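Local coordinates for protein 3-guanidinopropionase (Pseudomonas aeruginosa, PDB 3NIQ) that catalyses the manganese-dependent hydrolysis of 3-guanidinopropanoate to beta-alanine and urea, working as a homohexamer of the arginase family, at residues A[7-12]-A[23-28]; A[42-47]-A[91-96]; A[183-188]-A[204-209]. One frame throughout, in Å; residues are numbered along the deposited sequence.

Contact 1 of 3, residues A[7-12]-A[23-28]; sequences QPLDAA and FMRLPA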
ATOM      1  N   GLN A   7      24.338 -26.269  -3.066  1.00 26.50           N
ATOM      2  CA  GLN A   7      23.287 -26.311  -2.062  1.00 26.92           C
ATOM      3  C   GLN A   7      22.944 -24.861  -1.713  1.00 25.75           C
ATOM      4  O   GLN A   7      23.817 -23.991  -1.774  1.00 26.46           O
ATOM      5  CB  GLN A   7      23.741 -27.054  -0.783  1.00 27.16           C
ATOM      6  CG  GLN A   7      24.071 -28.559  -0.934  1.00 28.45           C
ATOM      7  CD  GLN A   7      22.855 -29.447  -1.175  1.00 28.94           C
ATOM      8  OE1 GLN A   7      21.759 -29.182  -0.696  1.00 31.50           O
ATOM      9  NE2 GLN A   7      23.058 -30.519  -1.920  1.00 29.37           N
ATOM     10  N   PRO A   8      21.677 -24.602  -1.345  1.00 24.85           N
ATOM     11  CA  PRO A   8      21.257 -23.277  -0.891  1.00 25.87           C
ATOM     12  C   PRO A   8      22.042 -22.882   0.352  1.00 26.77           C
ATOM     13  O   PRO A   8      22.545 -23.765   1.041  1.00 26.95           O
ATOM     14  CB  PRO A   8      19.789 -23.488  -0.478  1.00 26.00           C
ATOM     15  CG  PRO A   8      19.354 -24.738  -1.158  1.00 26.29           C
ATOM     16  CD  PRO A   8      20.586 -25.594  -1.251  1.00 25.66           C
ATOM     17  N   LEU A   9      22.121 -21.587   0.656  1.00 27.09           N
ATOM     18  CA  LEU A   9      22.693 -21.150   1.930  1.00 27.97           C
ATOM     19  C   LEU A   9      22.023 -21.903   3.086  1.00 29.04           C
ATOM     20  O   LEU A   9      20.805 -22.091   3.100  1.00 27.71           O
ATOM     21  CB  LEU A   9      22.555 -19.630   2.113  1.00 27.03           C
ATOM     22  CG  LEU A   9      23.350 -18.693   1.185  1.00 27.63           C
ATOM     23  CD1 LEU A   9      22.986 -17.200   1.406  1.00 22.00           C
ATOM     24  CD2 LEU A   9      24.856 -18.898   1.336  1.00 27.30           C
ATOM     25  N   ASP A  10      22.820 -22.362   4.044  1.00 30.60           N
ATOM     26  CA  ASP A  10      22.275 -23.109   5.175  1.00 32.25           C
ATOM     27  C   ASP A  10      21.517 -22.194   6.161  1.00 32.40           C
ATOM     28  O   ASP A  10      22.129 -21.357   6.840  1.00 31.46           O
ATOM     29  CB  ASP A  10      23.401 -23.860   5.886  1.00 33.38           C
ATOM     30  CG  ASP A  10      22.887 -24.909   6.864  1.00 36.03           C
ATOM     31  OD1 ASP A  10      21.653 -25.099   7.004  1.00 38.48           O
ATOM     32  OD2 ASP A  10      23.749 -25.553   7.493  1.00 40.80           O
ATOM     33  N   ALA A  11      20.194 -22.365   6.221  1.00 32.19           N
ATOM     34  CA  ALA A  11      19.316 -21.503   7.031  1.00 34.31           C
ATOM     35  C   ALA A  11      19.511 -21.697   8.534  1.00 35.31           C
ATOM     36  O   ALA A  11      19.054 -20.886   9.343  1.00 35.61           O
ATOM     37  CB  ALA A  11      17.859 -21.721   6.660  1.00 33.78           C
ATOM     38  N   ALA A  12      20.177 -22.785   8.906  1.00 36.81           N
ATOM     39  CA  ALA A  12      20.520 -23.036  10.306  1.00 37.25           C
ATOM     40  C   ALA A  12      21.672 -22.120  10.731  1.00 37.82           C
ATOM     41  O   ALA A  12      21.978 -22.012  11.917  1.00 38.76           O
ATOM     42  CB  ALA A  12      20.897 -24.494  10.487  1.00 36.79           C
ATOM     43  N   PHE A  23      18.179 -17.204  -6.765  1.00 21.13           N
ATOM     44  CA  PHE A  23      17.087 -18.171  -6.709  1.00 20.42           C
ATOM     45  C   PHE A  23      17.406 -19.253  -5.683  1.00 21.15           C
ATOM     46  O   PHE A  23      18.472 -19.867  -5.743  1.00 21.43           O
ATOM     47  CB  PHE A  23      16.854 -18.823  -8.075  1.00 20.99           C
ATOM     48  CG  PHE A  23      16.148 -17.943  -9.051  1.00 21.05           C
ATOM     49  CD1 PHE A  23      14.901 -17.382  -8.729  1.00 19.44           C
ATOM     50  CD2 PHE A  23      16.710 -17.688 -10.306  1.00 19.54           C
ATOM     51  CE1 PHE A  23      14.228 -16.558  -9.646  1.00 17.53           C
ATOM     52  CE2 PHE A  23      16.036 -16.895 -11.234  1.00 19.07           C
ATOM     53  CZ  PHE A  23      14.792 -16.308 -10.884  1.00 17.69           C
ATOM     54  N   MET A  24      16.482 -19.463  -4.744  1.00 21.50           N
ATOM     55  CA  MET A  24      16.599 -20.491  -3.701  1.00 22.18           C
ATOM     56  C   MET A  24      17.887 -20.322  -2.877  1.00 22.22           C
ATOM     57  O   MET A  24      18.321 -21.265  -2.236  1.00 23.47           O
ATOM     58  CB  MET A  24      16.543 -21.905  -4.310  1.00 22.47           C
ATOM     59  CG  MET A  24      15.436 -22.126  -5.365  1.00 23.05           C
ATOM     60  SD  MET A  24      13.795 -21.926  -4.682  1.00 25.24           S
ATOM     61  CE  MET A  24      12.782 -22.210  -6.162  1.00 22.09           C
ATOM     62  N   ARG A  25      18.498 -19.131  -2.932  1.00 21.94           N
ATOM     63  CA  ARG A  25      19.797 -18.851  -2.276  1.00 23.61           C
ATOM     64  C   ARG A  25      20.878 -19.850  -2.663  1.00 23.80           C
ATOM     65  O   ARG A  25      21.716 -20.242  -1.840  1.00 24.55           O
ATOM     66  CB  ARG A  25      19.648 -18.785  -0.741  1.00 24.42           C
ATOM     67  CG  ARG A  25      18.587 -17.759  -0.276  1.00 26.48           C
ATOM     68  CD  ARG A  25      18.873 -17.231   1.125  1.00 26.52           C
ATOM     69  NE  ARG A  25      18.713 -18.273   2.134  1.00 23.36           N
ATOM     70  CZ  ARG A  25      19.132 -18.157   3.394  1.00 25.95           C
ATOM     71  NH1 ARG A  25      19.736 -17.045   3.808  1.00 24.12           N
ATOM     72  NH2 ARG A  25      18.948 -19.151   4.240  1.00 22.76           N
ATOM     73  N   LEU A  26      20.864 -20.248  -3.926  1.00 23.03           N
ATOM     74  CA  LEU A  26      21.864 -21.154  -4.465  1.00 22.94           C
ATOM     75  C   LEU A  26      23.055 -20.331  -4.936  1.00 23.85           C
ATOM     76  O   LEU A  26      22.960 -19.085  -5.012  1.00 23.64           O
ATOM     77  CB  LEU A  26      21.255 -21.965  -5.637  1.00 21.79           C
ATOM     78  CG  LEU A  26      20.247 -23.064  -5.270  1.00 22.94           C
ATOM     79  CD1 LEU A  26      19.323 -23.387  -6.437  1.00 25.39           C
ATOM     80  CD2 LEU A  26      20.931 -24.355  -4.818  1.00 25.06           C
ATOM     81  N   PRO A  27      24.192 -21.000  -5.245  1.00 23.99           N
ATOM     82  CA  PRO A  27      25.285 -20.272  -5.877  1.00 24.12           C
ATOM     83  C   PRO A  27      24.899 -19.787  -7.271  1.00 24.53           C
ATOM     84  O   PRO A  27      24.025 -20.396  -7.932  1.00 24.89           O
ATOM     85  CB  PRO A  27      26.422 -21.322  -5.949  1.00 24.39           C
ATOM     86  CG  PRO A  27      26.062 -22.351  -4.928  1.00 24.85           C
ATOM     87  CD  PRO A  27      24.549 -22.409  -5.024  1.00 24.42           C
ATOM     88  N   ALA A  28      25.515 -18.680  -7.695  1.00 24.72           N
ATOM     89  CA  ALA A  28      25.333 -18.162  -9.043  1.00 24.89           C
ATOM     90  C   ALA A  28      26.321 -18.808 -10.012  1.00 25.63           C
ATOM     91  O   ALA A  28      27.486 -19.047  -9.656  1.00 24.77           O
ATOM     92  CB  ALA A  28      25.480 -16.667  -9.059  1.00 23.76           C
TER
HETATM   93  O   HOH W   1      24.396 -20.839  -1.832  1.00 30.77           O

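Contact 2 of 3, residues A[42-47]-A[91-96]; sequences VPWDGG and APVNPI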
ATOM      1  N   VAL A  42      14.022 -14.185 -16.906  1.00 16.30           N
ATOM      2  CA  VAL A  42      13.875 -13.487 -18.181  1.00 17.28           C
ATOM      3  C   VAL A  42      13.093 -12.187 -17.985  1.00 17.77           C
ATOM      4  O   VAL A  42      11.858 -12.143 -18.155  1.00 18.13           O
ATOM      5  CB  VAL A  42      13.221 -14.343 -19.226  1.00 17.92           C
ATOM      6  CG1 VAL A  42      13.360 -13.648 -20.575  1.00 19.93           C
ATOM      7  CG2 VAL A  42      13.856 -15.748 -19.238  1.00 19.08           C
ATOM      8  N   PRO A  43      13.816 -11.124 -17.625  1.00 18.25           N
ATOM      9  CA  PRO A  43      13.195  -9.883 -17.175  1.00 18.52           C
ATOM     10  C   PRO A  43      12.767  -9.046 -18.369  1.00 18.73           C
ATOM     11  O   PRO A  43      13.433  -8.086 -18.721  1.00 18.62           O
ATOM     12  CB  PRO A  43      14.315  -9.212 -16.374  1.00 17.76           C
ATOM     13  CG  PRO A  43      15.597  -9.708 -17.028  1.00 17.72           C
ATOM     14  CD  PRO A  43      15.291 -11.115 -17.457  1.00 18.42           C
ATOM     15  N   TRP A  44      11.647  -9.421 -18.983  1.00 19.10           N
ATOM     16  CA  TRP A  44      11.279  -8.870 -20.279  1.00 18.64           C
ATOM     17  C   TRP A  44       9.765  -8.805 -20.430  1.00 18.41           C
ATOM     18  O   TRP A  44       9.060  -9.813 -20.280  1.00 17.33           O
ATOM     19  CB  TRP A  44      11.895  -9.740 -21.375  1.00 19.26           C
ATOM     20  CG  TRP A  44      11.592  -9.277 -22.766  1.00 20.29           C
ATOM     21  CD1 TRP A  44      11.734  -8.010 -23.258  1.00 20.85           C
ATOM     22  CD2 TRP A  44      11.122 -10.082 -23.855  1.00 22.47           C
ATOM     23  NE1 TRP A  44      11.372  -7.976 -24.588  1.00 21.45           N
ATOM     24  CE2 TRP A  44      10.988  -9.230 -24.977  1.00 20.88           C
ATOM     25  CE3 TRP A  44      10.797 -11.445 -23.992  1.00 21.66           C
ATOM     26  CZ2 TRP A  44      10.543  -9.685 -26.220  1.00 23.17           C
ATOM     27  CZ3 TRP A  44      10.364 -11.904 -25.243  1.00 20.58           C
ATOM     28  CH2 TRP A  44      10.251 -11.020 -26.339  1.00 23.24           C
ATOM     29  N   ASP A  45       9.243  -7.611 -20.674  1.00 18.19           N
ATOM     30  CA  ASP A  45       7.790  -7.472 -20.862  1.00 19.01           C
ATOM     31  C   ASP A  45       7.440  -6.655 -22.111  1.00 18.14           C
ATOM     32  O   ASP A  45       6.372  -6.033 -22.191  1.00 17.57           O
ATOM     33  CB  ASP A  45       7.098  -6.927 -19.585  1.00 17.61           C
ATOM     34  CG  ASP A  45       7.651  -5.565 -19.136  1.00 20.56           C
ATOM     35  OD1 ASP A  45       8.307  -4.857 -19.946  1.00 20.32           O
ATOM     36  OD2 ASP A  45       7.431  -5.210 -17.956  1.00 18.12           O
ATOM     37  N   GLY A  46       8.340  -6.681 -23.088  1.00 18.94           N
ATOM     38  CA  GLY A  46       8.101  -6.044 -24.400  1.00 20.08           C
ATOM     39  C   GLY A  46       6.808  -6.505 -25.087  1.00 20.90           C
ATOM     40  O   GLY A  46       6.186  -5.746 -25.848  1.00 21.41           O
ATOM     41  N   GLY A  47       6.386  -7.737 -24.819  1.00 20.66           N
ATOM     42  CA  GLY A  47       5.157  -8.271 -25.412  1.00 19.02           C
ATOM     43  C   GLY A  47       3.868  -7.803 -24.736  1.00 20.74           C
ATOM     44  O   GLY A  47       2.762  -8.190 -25.157  1.00 20.49           O
ATOM     45  N   ALA A  91      18.657 -14.097 -18.626  1.00 19.24           N
ATOM     46  CA  ALA A  91      18.837 -14.025 -20.064  1.00 20.80           C
ATOM     47  C   ALA A  91      19.052 -12.550 -20.502  1.00 21.79           C
ATOM     48  O   ALA A  91      18.550 -11.633 -19.857  1.00 21.16           O
ATOM     49  CB  ALA A  91      17.647 -14.617 -20.771  1.00 19.62           C
ATOM     50  N   PRO A  92      19.837 -12.332 -21.574  1.00 22.09           N
ATOM     51  CA  PRO A  92      20.030 -10.983 -22.102  1.00 23.85           C
ATOM     52  C   PRO A  92      18.708 -10.447 -22.667  1.00 24.32           C
ATOM     53  O   PRO A  92      17.975 -11.181 -23.326  1.00 25.08           O
ATOM     54  CB  PRO A  92      21.092 -11.180 -23.211  1.00 23.91           C
ATOM     55  CG  PRO A  92      21.017 -12.645 -23.562  1.00 25.36           C
ATOM     56  CD  PRO A  92      20.650 -13.333 -22.288  1.00 22.91           C
ATOM     57  N   VAL A  93      18.405  -9.187 -22.381  1.00 24.44           N
ATOM     58  CA  VAL A  93      17.137  -8.580 -22.739  1.00 26.26           C
ATOM     59  C   VAL A  93      17.383  -7.140 -23.227  1.00 26.73           C
ATOM     60  O   VAL A  93      18.349  -6.508 -22.810  1.00 28.31           O
ATOM     61  CB  VAL A  93      16.186  -8.598 -21.500  1.00 25.94           C
ATOM     62  CG1 VAL A  93      15.037  -7.649 -21.667  1.00 28.92           C
ATOM     63  CG2 VAL A  93      15.672 -10.025 -21.222  1.00 25.06           C
ATOM     64  N   ASN A  94      16.507  -6.642 -24.101  1.00 26.44           N
ATOM     65  CA  ASN A  94      16.533  -5.257 -24.589  1.00 25.70           C
ATOM     66  C   ASN A  94      15.126  -4.654 -24.441  1.00 24.59           C
ATOM     67  O   ASN A  94      14.220  -4.955 -25.231  1.00 24.28           O
ATOM     68  CB  ASN A  94      16.983  -5.211 -26.053  1.00 26.21           C
ATOM     69  CG  ASN A  94      17.013  -3.784 -26.634  1.00 29.12           C
ATOM     70  OD1 ASN A  94      16.458  -2.827 -26.078  1.00 29.08           O
ATOM     71  ND2 ASN A  94      17.651  -3.656 -27.777  1.00 32.28           N
ATOM     72  N   PRO A  95      14.939  -3.800 -23.423  1.00 24.70           N
ATOM     73  CA  PRO A  95      13.605  -3.253 -23.106  1.00 24.44           C
ATOM     74  C   PRO A  95      13.024  -2.324 -24.185  1.00 25.42           C
ATOM     75  O   PRO A  95      11.823  -2.020 -24.159  1.00 24.36           O
ATOM     76  CB  PRO A  95      13.836  -2.482 -21.809  1.00 24.94           C
ATOM     77  CG  PRO A  95      15.327  -2.109 -21.850  1.00 24.81           C
ATOM     78  CD  PRO A  95      15.990  -3.303 -22.508  1.00 24.28           C
ATOM     79  N   ILE A  96      13.870  -1.890 -25.113  1.00 26.22           N
ATOM     80  CA  ILE A  96      13.486  -0.932 -26.147  1.00 27.56           C
ATOM     81  C   ILE A  96      13.114  -1.592 -27.477  1.00 27.71           C
ATOM     82  O   ILE A  96      12.333  -1.040 -28.255  1.00 28.90           O
ATOM     83  CB  ILE A  96      14.637   0.096 -26.390  1.00 27.81           C
ATOM     84  CG1 ILE A  96      14.940   0.861 -25.104  1.00 29.53           C
ATOM     85  CG2 ILE A  96      14.301   1.078 -27.537  1.00 29.53           C
ATOM     86  CD1 ILE A  96      13.697   1.526 -24.449  1.00 29.35           C
TER
HETATM   87  O   HOH W   2      11.726  -5.437 -25.825  1.00 23.96           O

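Contact 3 of 3, residues A[183-188]-A[204-209]; sequences TVQIGI and CGIRVI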
ATOM      1  N   THR A 183      -0.796 -30.636 -26.449  1.00 20.13           N
ATOM      2  CA  THR A 183      -0.925 -29.392 -25.688  1.00 19.25           C
ATOM      3  C   THR A 183      -2.260 -29.359 -24.972  1.00 19.41           C
ATOM      4  O   THR A 183      -3.318 -29.598 -25.560  1.00 18.92           O
ATOM      5  CB  THR A 183      -0.761 -28.176 -26.611  1.00 20.40           C
ATOM      6  OG1 THR A 183       0.522 -28.259 -27.259  1.00 20.16           O
ATOM      7  CG2 THR A 183      -0.861 -26.857 -25.829  1.00 20.43           C
ATOM      8  N   VAL A 184      -2.203 -29.071 -23.684  1.00 18.33           N
ATOM      9  CA  VAL A 184      -3.415 -28.934 -22.897  1.00 18.21           C
ATOM     10  C   VAL A 184      -3.315 -27.641 -22.072  1.00 18.75           C
ATOM     11  O   VAL A 184      -2.274 -27.368 -21.442  1.00 17.00           O
ATOM     12  CB  VAL A 184      -3.718 -30.194 -22.050  1.00 17.50           C
ATOM     13  CG1 VAL A 184      -2.551 -30.547 -21.126  1.00 17.51           C
ATOM     14  CG2 VAL A 184      -5.061 -30.012 -21.236  1.00 17.46           C
ATOM     15  N   GLN A 185      -4.379 -26.840 -22.134  1.00 19.29           N
ATOM     16  CA  GLN A 185      -4.429 -25.531 -21.469  1.00 20.18           C
ATOM     17  C   GLN A 185      -5.503 -25.568 -20.403  1.00 20.28           C
ATOM     18  O   GLN A 185      -6.612 -26.013 -20.670  1.00 20.13           O
ATOM     19  CB  GLN A 185      -4.700 -24.415 -22.480  1.00 20.98           C
ATOM     20  CG  GLN A 185      -3.702 -24.411 -23.652  1.00 20.26           C
ATOM     21  CD  GLN A 185      -4.023 -23.327 -24.651  1.00 22.83           C
ATOM     22  OE1 GLN A 185      -5.140 -23.260 -25.169  1.00 23.01           O
ATOM     23  NE2 GLN A 185      -3.061 -22.455 -24.906  1.00 18.30           N
ATOM     24  N   ILE A 186      -5.152 -25.139 -19.185  1.00 18.95           N
ATOM     25  CA  ILE A 186      -6.028 -25.272 -18.032  1.00 19.47           C
ATOM     26  C   ILE A 186      -6.262 -23.934 -17.329  1.00 19.49           C
ATOM     27  O   ILE A 186      -5.295 -23.251 -16.959  1.00 16.85           O
ATOM     28  CB  ILE A 186      -5.417 -26.245 -16.985  1.00 19.74           C
ATOM     29  CG1 ILE A 186      -5.068 -27.597 -17.625  1.00 19.66           C
ATOM     30  CG2 ILE A 186      -6.391 -26.409 -15.825  1.00 18.12           C
ATOM     31  CD1 ILE A 186      -4.299 -28.541 -16.740  1.00 22.28           C
ATOM     32  N   GLY A 187      -7.533 -23.572 -17.136  1.00 19.82           N
ATOM     33  CA  GLY A 187      -7.883 -22.389 -16.366  1.00 19.14           C
ATOM     34  C   GLY A 187      -8.468 -21.241 -17.178  1.00 20.72           C
ATOM     35  O   GLY A 187      -8.805 -20.204 -16.608  1.00 21.12           O
ATOM     36  N   ILE A 188      -8.599 -21.430 -18.497  1.00 19.24           N
ATOM     37  CA  ILE A 188      -9.049 -20.403 -19.421  1.00 20.19           C
ATOM     38  C   ILE A 188     -10.393 -19.793 -19.010  1.00 20.84           C
ATOM     39  O   ILE A 188     -11.347 -20.523 -18.755  1.00 20.70           O
ATOM     40  CB  ILE A 188      -9.164 -20.956 -20.874  1.00 20.84           C
ATOM     41  CG1 ILE A 188      -7.903 -21.749 -21.277  1.00 22.01           C
ATOM     42  CG2 ILE A 188      -9.444 -19.822 -21.852  1.00 21.07           C
ATOM     43  CD1 ILE A 188      -6.617 -20.939 -21.307  1.00 23.54           C
ATOM     44  N   CYS A 204      -6.321 -26.650 -34.437  1.00 29.39           N
ATOM     45  CA  CYS A 204      -5.041 -27.260 -34.080  1.00 28.93           C
ATOM     46  C   CYS A 204      -5.168 -28.548 -33.280  1.00 26.70           C
ATOM     47  O   CYS A 204      -4.224 -29.317 -33.211  1.00 26.06           O
ATOM     48  CB  CYS A 204      -4.158 -26.240 -33.324  1.00 28.11           C
ATOM     49  SG  CYS A 204      -3.587 -24.980 -34.462  1.00 36.47           S
ATOM     50  N   GLY A 205      -6.326 -28.769 -32.669  1.00 26.14           N
ATOM     51  CA  GLY A 205      -6.552 -29.946 -31.824  1.00 24.60           C
ATOM     52  C   GLY A 205      -6.050 -29.774 -30.395  1.00 23.65           C
ATOM     53  O   GLY A 205      -5.793 -30.758 -29.700  1.00 23.88           O
ATOM     54  N   ILE A 206      -5.865 -28.530 -29.959  1.00 22.80           N
ATOM     55  CA  ILE A 206      -5.404 -28.284 -28.591  1.00 21.87           C
ATOM     56  C   ILE A 206      -6.505 -28.674 -27.616  1.00 21.97           C
ATOM     57  O   ILE A 206      -7.685 -28.369 -27.827  1.00 21.65           O
ATOM     58  CB  ILE A 206      -5.016 -26.805 -28.381  1.00 22.71           C
ATOM     59  CG1 ILE A 206      -3.853 -26.410 -29.293  1.00 21.84           C
ATOM     60  CG2 ILE A 206      -4.650 -26.514 -26.898  1.00 21.10           C
ATOM     61  CD1 ILE A 206      -3.678 -24.885 -29.422  1.00 23.03           C
ATOM     62  N   ARG A 207      -6.144 -29.364 -26.545  1.00 20.41           N
ATOM     63  CA  ARG A 207      -7.133 -29.604 -25.504  1.00 20.40           C
ATOM     64  C   ARG A 207      -7.222 -28.366 -24.599  1.00 21.71           C
ATOM     65  O   ARG A 207      -6.222 -27.949 -23.985  1.00 20.77           O
ATOM     66  CB  ARG A 207      -6.783 -30.834 -24.674  1.00 21.37           C
ATOM     67  CG  ARG A 207      -7.773 -31.114 -23.516  1.00 21.26           C
ATOM     68  CD  ARG A 207      -9.139 -31.621 -24.056  1.00 23.16           C
ATOM     69  NE  ARG A 207      -9.939 -32.200 -22.971  1.00 21.27           N
ATOM     70  CZ  ARG A 207     -10.887 -31.556 -22.307  1.00 21.72           C
ATOM     71  NH1 ARG A 207     -11.192 -30.300 -22.629  1.00 22.16           N
ATOM     72  NH2 ARG A 207     -11.536 -32.167 -21.321  1.00 21.05           N
ATOM     73  N   VAL A 208      -8.417 -27.784 -24.522  1.00 20.98           N
ATOM     74  CA  VAL A 208      -8.623 -26.563 -23.730  1.00 22.42           C
ATOM     75  C   VAL A 208      -9.564 -26.847 -22.592  1.00 22.08           C
ATOM     76  O   VAL A 208     -10.743 -27.141 -22.803  1.00 20.90           O
ATOM     77  CB  VAL A 208      -9.177 -25.394 -24.568  1.00 23.14           C
ATOM     78  CG1 VAL A 208      -9.418 -24.191 -23.675  1.00 23.99           C
ATOM     79  CG2 VAL A 208      -8.201 -25.015 -25.678  1.00 23.96           C
ATOM     80  N   ILE A 209      -9.039 -26.776 -21.372  1.00 20.78           N
ATOM     81  CA  ILE A 209      -9.881 -26.976 -20.200  1.00 22.04           C
ATOM     82  C   ILE A 209     -10.149 -25.621 -19.576  1.00 22.91           C
ATOM     83  O   ILE A 209      -9.380 -25.133 -18.735  1.00 22.19           O
ATOM     84  CB  ILE A 209      -9.262 -27.976 -19.212  1.00 22.02           C
ATOM     85  CG1 ILE A 209      -9.049 -29.321 -19.931  1.00 23.42           C
ATOM     86  CG2 ILE A 209     -10.145 -28.133 -17.973  1.00 23.11           C
ATOM     87  CD1 ILE A 209      -8.267 -30.361 -19.125  1.00 23.06           C
TER

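Contact 1 of 3, residues A[7-12]-A[23-28]
Leu9 lies across the side chain of Arg25 at about a right angle, and Arg25 buries more surface here than any other residue. The CB of Leu9 sits over the centre of one guanidinium face, 3.9 Å from Arg25 CZ, while Leu9 CD1 rests beside the aliphatic part at Arg25 CD. Ala11 meets the same group at its edge, with Ala11 CA in the guanidinium plane and 3.7 Å from Arg25 NH2. A bend of the arginine chain at chi3 (-68°) turns its flat end under Leu9, and the carbonyls of Ala18 and Ile14 bind NH1 and NH2 from the connecting loop. Pro8 and Leu26 instead run side by side, pointing the same way, with Pro8 CD 3.8 Å from Leu26 CD2. The backbones join where Leu9 N donates to Arg25 O over 2.9 Å. A water donates to that same oxygen at 2.7 Å and also to Gln7 O, so Arg25 O accepts twice. Together the segments form part of the N-terminal arm preceding strand 37-42, with Leu26 touching Leu39 of that strand and both Pro8 and Leu26 packing on Tyr80 of helix 79-82.

Contact 2 of 3, residues A[42-47]-A[91-96]
Val93 packs against Pro43 and Trp44 where two loops leave the C-terminal ends of adjacent parallel strands, 37-42 and 85-90, in the alpha/beta fold of the arginase family. The closely packed part is made by the Val93 methyls, set against apolar side chains and the carbonyl of Pro43. Val93 directs both methyls at the opposite loop: CG1 comes within 3.4 Å of Pro43 O and 3.7 Å of Trp44 CD1, and CG2 touches Pro43 CD at 3.9 Å. With chi1 at 163°, CG1 stands anti to the backbone N and CG2 anti to the carbonyl carbon, which sets CG1 by Pro43 O and Trp44 CD1 and CG2 by Pro43 CD, both methyls also meeting Trp44 CB. Pro43 is the centre of an inverse gamma turn, closed by a weak bond from Trp44 N to Val42 O, and this tight bend presents the proline carbonyl to Val93. The packing is wider toward the strands, where Val42 CG2 and Ala91 CB are 4.2 Å apart.

The other end of the contact is looser and bridged by one water. Trp44 NE1 and Asn94 O stand 4.2 Å apart, and the water spans the separation. Beyond it Asn94 forms an Asx turn, its OD1 accepting from Ile96 N, while its ND2 is held by Asp100. Leu102 and Ile105 of helix 98-114 also touch the indole, and Pro95 packs on Phe158 of a neighbouring subunit. The tryptophan side chain lies about 12 Å from a bound manganese ion, so the contact is not part of the metal site. The bridging water lies in the indole plane at its edge, accepting from Trp44 NE1 at 2.8 Å and donating to Asn94 O at 2.6 Å.

Contact 3 of 3, residues A[183-188]-A[204-209]
Gln185 and Arg207 meet in a parallel beta pairing that closes the beta-alpha-beta unit of strand 183-188, helix 199-204 and strand 207-210, at one edge of the chain's parallel sheet. The short strand axes come within 4.7 Å and diverge by only 10°. Backbone hydrogen bonds alternate in direction: Arg207 N donates to Thr183 O, Gln185 N to Arg207 O (2.8 Å), Ile209 N to Gln185 O and Gly187 N to Ile209 O. Supplementary CA-H...O contacts run from Val184 CA to Arg207 O and from Ile186 CA to Ile209 O.

Apolar contacts occur on one sheet face and at the end of the pairing. On the face of Val184 and Ile186, the CG2 of Val184, anti to its own backbone N, reaches Arg207 CG at 3.7 Å and Ile209 CD1 at 3.9 Å; helix 211-230 covers this side through Ala226 and Val229. Past the end of the pairing, Ile188 crosses Val208 at about a right angle, CG1 to CG1 at 3.7 Å. The Ile188 side chain is about 4 Å from that of the manganese ligand Asp148, placing this end of the pairing beside the metal site.

Polar interactions involve the ends of Arg207 and Gln185. The far end of Arg207 bends away at chi2 (71°) to salt bridges with Glu213 and Glu225, while Ile209 CG1 lies above one guanidinium face, offset toward its rim. In the Gln185 amide, NE2 donates to His146 ND1, but OE1 is buried without a polar partner. Two methyls flank that oxygen on the strand 207-210 side, with Val208 CG2 at 3.6 Å and Ile206 CG2 at 3.7 Å from Gln185 OE1.

How the contacts relate
Followed from the N terminus, the three contacts come in series, each closing before the next opens, so none nests or crosses. Contact 1 closes a short loop of ten residues without helix or strand and fastens the N-terminal arm ahead of the first sheet strand. Contact 2 spans 43 residues and joins the loops that follow strands 37-42 and 85-90, at one side of the sheet. Contact 3 closes 15 residues around helix 199-204 and adds strand 207-210 at the opposite sheet edge. Contacts 1 and 2 approach to about 6 Å between nearest atoms, whereas contacts 1 and 3 lie on opposite sides of the chain's centre, their centres 36 Å apart.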